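Local coordinates for protein transcriptional regulator (Enterococcus faecalis, PDB 3QFI) that is of unknown detailed function but is probably a transcriptional regulator of the LytR-CpsA-Psr family, built on a mixed beta sheet with helices packed against it, at residues V167-Q170 with R171-E175; S251-K254 with T255-L259; G113-D116 with L117-V121; T49-P52 with K53-K56. All blocks are in the same frame, centred on the assembly; numbering follows the deposited sequence.

Contact 1 of 4, residues V167-Q170 with R171-E175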
loop_
_atom_site.group_PDB
_atom_site.type_symbol
_atom_site.label_atom_id
_atom_site.label_comp_id
_atom_site.label_asym_id
_atom_site.label_seq_id
_atom_site.Cartn_x
_atom_site.Cartn_y
_atom_site.Cartn_z
ATOM N N VAL A 167 10.296 7.570 -3.046
ATOM C CA VAL A 167 9.250 7.960 -3.987
ATOM C C VAL A 167 9.266 7.136 -5.269
ATOM O O VAL A 167 8.213 6.761 -5.781
ATOM C CB VAL A 167 9.351 9.456 -4.365
ATOM C CG1 VAL A 167 8.932 10.322 -3.188
ATOM C CG2 VAL A 167 10.777 9.779 -4.793
ATOM N N GLY A 168 10.458 6.868 -5.789
ATOM C CA GLY A 168 10.571 6.074 -6.996
ATOM C C GLY A 168 10.156 4.645 -6.703
ATOM O O GLY A 168 9.210 4.129 -7.299
ATOM N N ARG A 169 10.858 4.002 -5.777
ATOM C CA ARG A 169 10.542 2.637 -5.400
ATOM C C ARG A 169 9.056 2.468 -5.085
ATOM O O ARG A 169 8.452 1.480 -5.487
ATOM C CB ARG A 169 11.388 2.224 -4.203
ATOM C CG ARG A 169 10.967 0.931 -3.566
ATOM C CD ARG A 169 12.025 0.468 -2.593
ATOM N NE ARG A 169 11.470 -0.469 -1.628
ATOM C CZ ARG A 169 12.143 -1.489 -1.111
ATOM N NH1 ARG A 169 13.405 -1.708 -1.475
ATOM N NH2 ARG A 169 11.555 -2.289 -0.230
ATOM N N GLN A 170 8.477 3.434 -4.376
ATOM C CA GLN A 170 7.055 3.401 -4.022
ATOM C C GLN A 170 6.198 3.447 -5.296
ATOM O O GLN A 170 5.237 2.684 -5.442
ATOM C CB GLN A 170 6.694 4.584 -3.091
ATOM C CG GLN A 170 7.228 4.470 -1.635
ATOM C CD GLN A 170 7.013 5.747 -0.784
ATOM O OE1 GLN A 170 5.885 6.245 -0.642
ATOM N NE2 GLN A 170 8.099 6.262 -0.202
ATOM N N ARG A 171 6.554 4.332 -6.222
ATOM C CA ARG A 171 5.819 4.452 -7.478
ATOM C C ARG A 171 5.899 3.123 -8.241
ATOM O O ARG A 171 4.904 2.662 -8.779
ATOM C CB ARG A 171 6.396 5.616 -8.301
ATOM C CG ARG A 171 6.081 5.617 -9.800
ATOM C CD ARG A 171 4.606 5.852 -10.129
ATOM N NE ARG A 171 3.751 4.692 -9.853
ATOM C CZ ARG A 171 2.452 4.633 -10.148
ATOM N NH1 ARG A 171 1.749 3.543 -9.860
ATOM N NH2 ARG A 171 1.856 5.666 -10.739
ATOM N N ARG A 172 7.077 2.503 -8.268
ATOM C CA ARG A 172 7.248 1.224 -8.951
ATOM C C ARG A 172 6.472 0.093 -8.268
ATOM O O ARG A 172 5.954 -0.804 -8.937
ATOM C CB ARG A 172 8.732 0.839 -9.032
ATOM C CG ARG A 172 9.445 1.376 -10.258
ATOM C CD ARG A 172 10.910 0.914 -10.353
ATOM N NE ARG A 172 11.833 1.613 -9.448
ATOM C CZ ARG A 172 12.211 1.166 -8.252
ATOM N NH1 ARG A 172 11.746 0.017 -7.783
ATOM N NH2 ARG A 172 13.097 1.848 -7.542
ATOM N N GLN A 173 6.395 0.116 -6.943
ATOM C CA GLN A 173 5.657 -0.922 -6.239
ATOM C C GLN A 173 4.172 -0.802 -6.539
ATOM O O GLN A 173 3.468 -1.814 -6.624
ATOM C CB GLN A 173 5.904 -0.827 -4.740
ATOM C CG GLN A 173 7.291 -1.303 -4.358
ATOM C CD GLN A 173 7.610 -1.092 -2.894
ATOM O OE1 GLN A 173 8.682 -1.482 -2.427
ATOM N NE2 GLN A 173 6.688 -0.467 -2.158
ATOM N N ARG A 174 3.699 0.432 -6.721
ATOM C CA ARG A 174 2.287 0.653 -7.023
ATOM C C ARG A 174 1.980 0.259 -8.465
ATOM O O ARG A 174 0.862 -0.158 -8.779
ATOM C CB ARG A 174 1.884 2.123 -6.813
ATOM C CG ARG A 174 2.100 2.662 -5.412
ATOM C CD ARG A 174 1.315 3.962 -5.168
ATOM N NE ARG A 174 1.630 5.070 -6.074
ATOM C CZ ARG A 174 2.630 5.939 -5.911
ATOM N NH1 ARG A 174 3.452 5.844 -4.870
ATOM N NH2 ARG A 174 2.782 6.942 -6.772
ATOM N N GLU A 175 2.970 0.389 -9.341
ATOM C CA GLU A 175 2.764 0.042 -10.738
ATOM C C GLU A 175 2.611 -1.478 -10.836
ATOM O O GLU A 175 1.721 -1.978 -11.522
ATOM C CB GLU A 175 3.941 0.529 -11.583
ATOM C CG GLU A 175 3.655 0.506 -13.078
ATOM C CD GLU A 175 4.852 0.914 -13.929
ATOM O OE1 GLU A 175 4.693 0.981 -15.169
ATOM O OE2 GLU A 175 5.942 1.164 -13.363
#

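Contact 2 of 4, residues S251-K254 with T255-L259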
loop_
_atom_site.group_PDB
_atom_site.type_symbol
_atom_site.label_atom_id
_atom_site.label_comp_id
_atom_site.label_asym_id
_atom_site.label_seq_id
_atom_site.Cartn_x
_atom_site.Cartn_y
_atom_site.Cartn_z
ATOM N N SER A 251 -1.878 18.751 4.523
ATOM C CA SER A 251 -1.889 17.863 3.361
ATOM C C SER A 251 -2.458 16.512 3.814
ATOM O O SER A 251 -3.101 15.809 3.027
ATOM C CB SER A 251 -0.482 17.643 2.803
ATOM O OG SER A 251 -0.464 16.508 1.956
ATOM N N LEU A 252 -2.223 16.175 5.090
ATOM C CA LEU A 252 -2.702 14.933 5.707
ATOM C C LEU A 252 -4.226 14.921 5.775
ATOM O O LEU A 252 -4.868 13.930 5.426
ATOM C CB LEU A 252 -2.167 14.780 7.143
ATOM C CG LEU A 252 -1.978 13.360 7.729
ATOM C CD1 LEU A 252 -1.998 13.389 9.255
ATOM C CD2 LEU A 252 -3.068 12.433 7.225
ATOM N N TYR A 253 -4.805 16.019 6.255
ATOM C CA TYR A 253 -6.254 16.099 6.368
ATOM C C TYR A 253 -6.904 15.927 5.016
ATOM O O TYR A 253 -7.859 15.173 4.876
ATOM C CB TYR A 253 -6.702 17.435 6.980
ATOM C CG TYR A 253 -8.211 17.528 7.194
ATOM C CD1 TYR A 253 -8.907 16.503 7.841
ATOM C CD2 TYR A 253 -8.942 18.621 6.735
ATOM C CE1 TYR A 253 -10.279 16.559 8.020
ATOM C CE2 TYR A 253 -10.329 18.689 6.916
ATOM C CZ TYR A 253 -10.987 17.648 7.557
ATOM O OH TYR A 253 -12.355 17.686 7.720
ATOM N N LYS A 254 -6.384 16.626 4.018
ATOM C CA LYS A 254 -6.938 16.538 2.674
ATOM C C LYS A 254 -6.920 15.070 2.214
ATOM O O LYS A 254 -7.910 14.554 1.700
ATOM C CB LYS A 254 -6.129 17.429 1.723
ATOM C CG LYS A 254 -6.570 17.348 0.272
ATOM C CD LYS A 254 -5.592 18.053 -0.641
ATOM C CE LYS A 254 -5.903 17.712 -2.078
ATOM N NZ LYS A 254 -5.837 16.234 -2.311
ATOM N N THR A 255 -5.795 14.398 2.412
ATOM C CA THR A 255 -5.681 12.997 2.036
ATOM C C THR A 255 -6.719 12.142 2.759
ATOM O O THR A 255 -7.346 11.275 2.157
ATOM C CB THR A 255 -4.324 12.445 2.403
ATOM O OG1 THR A 255 -3.307 13.239 1.788
ATOM C CG2 THR A 255 -4.199 10.993 1.948
ATOM N N GLN A 256 -6.871 12.379 4.057
ATOM C CA GLN A 256 -7.829 11.648 4.881
ATOM C C GLN A 256 -9.248 11.843 4.410
ATOM O O GLN A 256 -10.020 10.897 4.308
ATOM C CB GLN A 256 -7.753 12.103 6.339
ATOM C CG GLN A 256 -6.592 11.527 7.109
ATOM C CD GLN A 256 -6.338 12.277 8.379
ATOM O OE1 GLN A 256 -5.574 11.837 9.230
ATOM N NE2 GLN A 256 -6.974 13.431 8.515
ATOM N N THR A 257 -9.600 13.089 4.147
ATOM C CA THR A 257 -10.943 13.390 3.699
ATOM C C THR A 257 -11.168 12.713 2.358
ATOM O O THR A 257 -12.226 12.138 2.124
ATOM C CB THR A 257 -11.148 14.906 3.593
ATOM O OG1 THR A 257 -10.935 15.491 4.886
ATOM C CG2 THR A 257 -12.552 15.218 3.136
ATOM N N THR A 258 -10.165 12.759 1.489
ATOM C CA THR A 258 -10.278 12.120 0.184
ATOM C C THR A 258 -10.609 10.635 0.332
ATOM O O THR A 258 -11.608 10.156 -0.197
ATOM C CB THR A 258 -8.979 12.208 -0.596
ATOM O OG1 THR A 258 -8.646 13.582 -0.800
ATOM C CG2 THR A 258 -9.120 11.503 -1.932
ATOM N N LEU A 259 -9.752 9.907 1.040
ATOM C CA LEU A 259 -9.970 8.492 1.227
ATOM C C LEU A 259 -11.314 8.262 1.885
ATOM O O LEU A 259 -12.099 7.428 1.426
ATOM C CB LEU A 259 -8.844 7.892 2.058
ATOM C CG LEU A 259 -7.502 8.097 1.359
ATOM C CD1 LEU A 259 -6.412 7.353 2.111
ATOM C CD2 LEU A 259 -7.587 7.604 -0.086
#

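Contact 3 of 4, residues G113-D116 with L117-V121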
loop_
_atom_site.group_PDB
_atom_site.type_symbol
_atom_site.label_atom_id
_atom_site.label_comp_id
_atom_site.label_asym_id
_atom_site.label_seq_id
_atom_site.Cartn_x
_atom_site.Cartn_y
_atom_site.Cartn_z
ATOM N N GLY A 113 5.880 -15.601 -2.290
ATOM C CA GLY A 113 4.503 -15.584 -2.755
ATOM C C GLY A 113 4.289 -14.521 -3.817
ATOM O O GLY A 113 3.537 -14.726 -4.778
ATOM N N LEU A 114 4.940 -13.375 -3.645
ATOM C CA LEU A 114 4.804 -12.313 -4.620
ATOM C C LEU A 114 5.449 -12.749 -5.921
ATOM O O LEU A 114 5.020 -12.347 -7.005
ATOM C CB LEU A 114 5.447 -11.014 -4.131
ATOM C CG LEU A 114 5.577 -9.931 -5.214
ATOM C CD1 LEU A 114 4.260 -9.724 -5.953
ATOM C CD2 LEU A 114 6.047 -8.642 -4.569
ATOM N N LYS A 115 6.480 -13.575 -5.828
ATOM C CA LYS A 115 7.127 -14.033 -7.042
ATOM C C LYS A 115 6.237 -15.053 -7.752
ATOM O O LYS A 115 6.167 -15.058 -8.978
ATOM C CB LYS A 115 8.495 -14.630 -6.712
ATOM C CG LYS A 115 9.112 -15.429 -7.831
ATOM C CD LYS A 115 10.436 -16.029 -7.372
ATOM C CE LYS A 115 10.786 -17.258 -8.192
ATOM N NZ LYS A 115 10.692 -16.963 -9.647
ATOM N N ASP A 116 5.533 -15.890 -6.987
ATOM C CA ASP A 116 4.656 -16.896 -7.580
ATOM C C ASP A 116 3.360 -16.288 -8.116
ATOM O O ASP A 116 2.756 -16.816 -9.051
ATOM C CB ASP A 116 4.316 -17.993 -6.567
ATOM C CG ASP A 116 3.599 -19.185 -7.210
ATOM O OD1 ASP A 116 4.175 -19.792 -8.145
ATOM O OD2 ASP A 116 2.468 -19.529 -6.781
ATOM N N LEU A 117 2.934 -15.182 -7.520
ATOM C CA LEU A 117 1.719 -14.509 -7.947
ATOM C C LEU A 117 1.938 -13.872 -9.313
ATOM O O LEU A 117 1.018 -13.786 -10.123
ATOM C CB LEU A 117 1.331 -13.433 -6.931
ATOM C CG LEU A 117 0.075 -12.601 -7.220
ATOM C CD1 LEU A 117 -1.129 -13.507 -7.349
ATOM C CD2 LEU A 117 -0.136 -11.576 -6.099
ATOM N N ILE A 118 3.161 -13.424 -9.566
ATOM C CA ILE A 118 3.463 -12.802 -10.837
ATOM C C ILE A 118 3.520 -13.879 -11.908
ATOM O O ILE A 118 3.012 -13.683 -13.012
ATOM C CB ILE A 118 4.785 -12.004 -10.758
ATOM C CG1 ILE A 118 4.622 -10.871 -9.734
ATOM C CG2 ILE A 118 5.143 -11.422 -12.122
ATOM C CD1 ILE A 118 5.838 -9.977 -9.572
ATOM N N ASP A 119 4.096 -15.032 -11.582
ATOM C CA ASP A 119 4.170 -16.124 -12.555
ATOM C C ASP A 119 2.837 -16.838 -12.759
ATOM O O ASP A 119 2.562 -17.348 -13.839
ATOM C CB ASP A 119 5.228 -17.142 -12.141
ATOM C CG ASP A 119 6.624 -16.567 -12.189
ATOM O OD1 ASP A 119 6.897 -15.767 -13.114
ATOM O OD2 ASP A 119 7.450 -16.912 -11.316
ATOM N N ALA A 120 2.015 -16.866 -11.718
ATOM C CA ALA A 120 0.715 -17.514 -11.779
ATOM C C ALA A 120 -0.244 -16.737 -12.670
ATOM O O ALA A 120 -1.274 -17.271 -13.102
ATOM C CB ALA A 120 0.130 -17.636 -10.378
ATOM N N VAL A 121 0.070 -15.470 -12.918
ATOM C CA VAL A 121 -0.777 -14.644 -13.767
ATOM C C VAL A 121 -0.181 -14.488 -15.165
ATOM O O VAL A 121 -0.750 -13.796 -16.006
ATOM C CB VAL A 121 -1.007 -13.226 -13.162
ATOM C CG1 VAL A 121 -1.701 -13.341 -11.808
ATOM C CG2 VAL A 121 0.320 -12.485 -13.026
#

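Contact 4 of 4, residues T49-P52 with K53-K56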
loop_
_atom_site.group_PDB
_atom_site.type_symbol
_atom_site.label_atom_id
_atom_site.label_comp_id
_atom_site.label_asym_id
_atom_site.label_seq_id
_atom_site.Cartn_x
_atom_site.Cartn_y
_atom_site.Cartn_z
ATOM N N THR A 49 -8.391 1.719 -1.951
ATOM C CA THR A 49 -9.817 1.915 -1.700
ATOM C C THR A 49 -10.590 1.544 -2.961
ATOM O O THR A 49 -10.318 2.056 -4.050
ATOM C CB THR A 49 -10.176 3.375 -1.297
ATOM O OG1 THR A 49 -9.676 4.298 -2.273
ATOM C CG2 THR A 49 -9.610 3.703 0.077
ATOM N N ILE A 50 -11.536 0.627 -2.803
ATOM C CA ILE A 50 -12.354 0.164 -3.908
ATOM C C ILE A 50 -13.697 0.883 -3.800
ATOM O O ILE A 50 -14.453 0.664 -2.849
ATOM C CB ILE A 50 -12.549 -1.377 -3.823
ATOM C CG1 ILE A 50 -11.200 -2.049 -3.542
ATOM C CG2 ILE A 50 -13.133 -1.931 -5.129
ATOM C CD1 ILE A 50 -10.150 -1.788 -4.596
ATOM N N ASN A 51 -13.970 1.771 -4.756
ATOM C CA ASN A 51 -15.221 2.520 -4.778
ATOM C C ASN A 51 -15.907 2.387 -6.126
ATOM O O ASN A 51 -15.675 3.178 -7.032
ATOM C CB ASN A 51 -14.991 4.000 -4.486
ATOM C CG ASN A 51 -16.289 4.793 -4.476
ATOM O OD1 ASN A 51 -17.213 4.501 -3.702
ATOM N ND2 ASN A 51 -16.372 5.797 -5.344
ATOM N N PRO A 52 -16.767 1.375 -6.273
ATOM C CA PRO A 52 -17.480 1.161 -7.533
ATOM C C PRO A 52 -18.466 2.279 -7.857
ATOM O O PRO A 52 -18.784 2.503 -9.015
ATOM C CB PRO A 52 -18.169 -0.185 -7.314
ATOM C CG PRO A 52 -18.436 -0.190 -5.838
ATOM C CD PRO A 52 -17.147 0.363 -5.270
ATOM N N LYS A 53 -18.942 2.988 -6.840
ATOM C CA LYS A 53 -19.891 4.070 -7.065
ATOM C C LYS A 53 -19.262 5.186 -7.897
ATOM O O LYS A 53 -19.956 6.072 -8.391
ATOM C CB LYS A 53 -20.385 4.626 -5.727
ATOM C CG LYS A 53 -21.004 3.565 -4.802
ATOM C CD LYS A 53 -21.225 4.108 -3.391
ATOM C CE LYS A 53 -21.859 3.065 -2.482
ATOM N NZ LYS A 53 -22.110 3.595 -1.111
ATOM N N GLU A 54 -17.947 5.152 -8.056
ATOM C CA GLU A 54 -17.285 6.174 -8.847
ATOM C C GLU A 54 -16.302 5.508 -9.790
ATOM O O GLU A 54 -15.419 6.153 -10.345
ATOM C CB GLU A 54 -16.566 7.159 -7.931
ATOM C CG GLU A 54 -16.177 8.451 -8.602
ATOM C CD GLU A 54 -15.542 9.411 -7.630
ATOM O OE1 GLU A 54 -14.484 9.066 -7.055
ATOM O OE2 GLU A 54 -16.103 10.511 -7.436
ATOM N N ASN A 55 -16.480 4.201 -9.955
ATOM C CA ASN A 55 -15.650 3.398 -10.829
ATOM C C ASN A 55 -14.175 3.732 -10.695
ATOM O O ASN A 55 -13.545 4.128 -11.673
ATOM C CB ASN A 55 -16.089 3.603 -12.279
ATOM C CG ASN A 55 -17.557 3.305 -12.484
ATOM O OD1 ASN A 55 -18.022 2.193 -12.229
ATOM N ND2 ASN A 55 -18.300 4.303 -12.940
ATOM N N LYS A 56 -13.613 3.561 -9.498
ATOM C CA LYS A 56 -12.199 3.878 -9.283
ATOM C C LYS A 56 -11.609 3.255 -8.002
ATOM O O LYS A 56 -12.337 2.905 -7.068
ATOM C CB LYS A 56 -12.030 5.408 -9.259
ATOM C CG LYS A 56 -10.585 5.905 -9.209
ATOM C CD LYS A 56 -10.435 7.383 -9.642
ATOM C CE LYS A 56 -10.778 8.378 -8.538
ATOM N NZ LYS A 56 -12.159 8.206 -8.024
#

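Contact 1 of 4, residues V167-Q170 with R171-E175
Arg169 sets CG opposite its backbone N (chi1 169°) and runs extended to NE. Gln173 does the reverse: its CG lies opposite the carbonyl carbon (chi1 -73°), and the chain reaches back toward the preceding turn. The two ends therefore meet as an i to i+4 pair near the start of helix 166-184, which packs on the mixed sheet of this LytR-CpsA-Psr protein. The amide oxygen approaches the guanidinium at its inner nitrogen, with Arg169 NE 3.1 Å from Gln173 OE1. The N-H points well off the line, and the bond is weak. The two flat groups are steeply inclined, their planes 61° apart. Arg169 CG is 3.5 Å from Gln173 OE1, which makes a second touch on the same oxygen. Arg64 and Arg159 bring like charges close to Arg169, and the amide oxygen probably offsets part of that charge.

Arg172 takes another side of the helix. Its chain bends at chi3 and lays one guanidinium face over the preceding turn, with Arg172 NH2 3.4 Å from Arg169 CA. Its two outer nitrogens bond to Tyr155 O and Met158 O, which ties the helix to helix 150-156 and the loop after it. Arg174 turns toward the sheet, where its NH1 bonds to Ser61 OG and lies 3.9 Å from Gln170 CB. The amides of residues 171 to 174 make the i to i+4 backbone bonds of the helix. In the last of them Arg174 N gives its proton to Gln170 O at 3.0 Å, and Arg174 CG lies beside the same oxygen.

Contact 2 of 4, residues S251-K254 with T255-L259
Thr255 turns its hydroxyl back onto the preceding turn and gives its proton to the backbone of Ser251. With OG1 beside its own backbone N (chi1 -56°), Thr255 OG1 lies 2.9 Å from Ser251 O. Thr255 N bonds to that oxygen as well, at 3.1 Å. The two donors come from opposite faces of the carbonyl plane, so Ser251 O is gripped twice.

Lys254 O is held in the same way. Thr258 OG1 reaches Lys254 O at 2.8 Å, and Thr258 N bonds to it from the other face. The lysine chain lies side by side with Thr258 and points the same way. This is an i to i+4 pattern of threonine hydroxyls on backbone carbonyls, and it belongs to helix 249-262.

Gln256 fills the other flank. Its aliphatic part folds over the previous turn, with Gln256 CG 3.6 Å from Leu252 CD2. The amide plane stands almost square to the Tyr253 ring, at 86°. One face of that ring carries the Thr257 hydroxyl, with Thr257 OG1 3.4 Å from Tyr253 CE1. The phenol oxygen of Tyr253 bonds to Glu267. Leu252, Tyr253 and Gln256 also touch helix 269-280.

Contact 3 of 4, residues G113-D116 with L117-V121
Leu114 and Ile118 cross obliquely, one turn apart, and meet through their methyl ends. Leu114 CD1 and Ile118 CD1 are 4.0 Å apart. The isoleucine places CG1 beside its backbone N (chi1 -63°), which sends this branch back over the preceding turn. Ile118 CD1 also lies 3.6 Å from Leu114 O.

Lys115 and Asp119 form the second pair, also at a slant. The lysine chain rises from the earlier turn and bends only at its last torsion. The carboxylate leans back to meet it. Lys115 NZ and Asp119 OD2 make a long salt bridge at 3.6 Å. Each group has a stronger partner elsewhere: Lys115 NZ bonds to Thr150 OG1, and Asp119 OD1 accepts from Gly149 N. The pair therefore joins this helix to the start of helix 150-156.

Both pairs are i to i+4 contacts on helix 111-120, which follows strand 105-109 of the mixed sheet. Leu117 and the buried Ile118 pack on Ile180 of helix 166-184. Leu117 also touches Leu197. Leu117 CB approaches Gly113 O at 3.3 Å, on the turn before.

Four backbone bonds link the two turns. In the outer ones Leu117 N bonds to Gly113 O at 2.8 Å, and Ala120 N bonds to Asp116 O at the same distance. Between them, the bonds from Ile118 N to Leu114 O and from Asp119 N to Lys115 O are weak. The methyl of Ala120 lies against the carbonyl one turn back, with Ala120 CB 3.1 Å from Asp116 O.

Contact 4 of 4, residues T49-P52 with K53-K56
Asn51 folds its side chain over the turn that follows it, beside Lys53 and Glu54. The turn closes a beta hairpin between strands 44-51 and 56-62. A G1 beta bulge adjoins the turn, with Asn51 set opposite the pair Asn55 and Lys56.

The first atom, Asn51 CB, lies 3.9 Å from Lys56 O across the hairpin. CG stands opposite the backbone N (chi1 -179°), which swings the amide over the turn. Asn51 CG is 4.0 Å from Glu54 N. The branch OD1 turns to the lysine, with Asn51 OD1 3.8 Å from Lys53 CB. The other branch, ND2, is directed to Glu54. The Asn51 amide and Glu54 carboxylate planes are nearly perpendicular, 87° apart. Glu54 OE1 forms a salt bridge with Lys56 NZ at 2.7 Å. Gln262 of helix 249-262 touches Asn51, Glu54 and Lys56.

The backbone closes the loop. Asn55 N bonds to Pro52 O. Asn51 N bonds to Lys56 O at 3.0 Å, meeting the carbonyl nearly end-on. Asn51 O accepts twice, from Glu54 N and Lys56 N, each 3.2 Å away and on opposite faces of the carbonyl plane.

How the contacts relate
All four contacts are local and partly buried. Contacts 1, 2 and 3 lie along helices, and contact 4 closes a hairpin of the mixed sheet. The centre of contact 1 lies about 10 Å from the centre of the chain, those of the others 16 to 18 Å. Contacts 1 and 3 are linked through helix 166-184, on whose later part contact 3 packs. Contacts 2 and 4 approach to about 4 Å between nearest atoms without touching, but Gln262 of the contact 2 helix reaches the hairpin. The chemistry differs: arginines dominate contact 1, threonine hydroxyls contact 2, apolar and charged flanks contact 3, and backbone bonds contact 4.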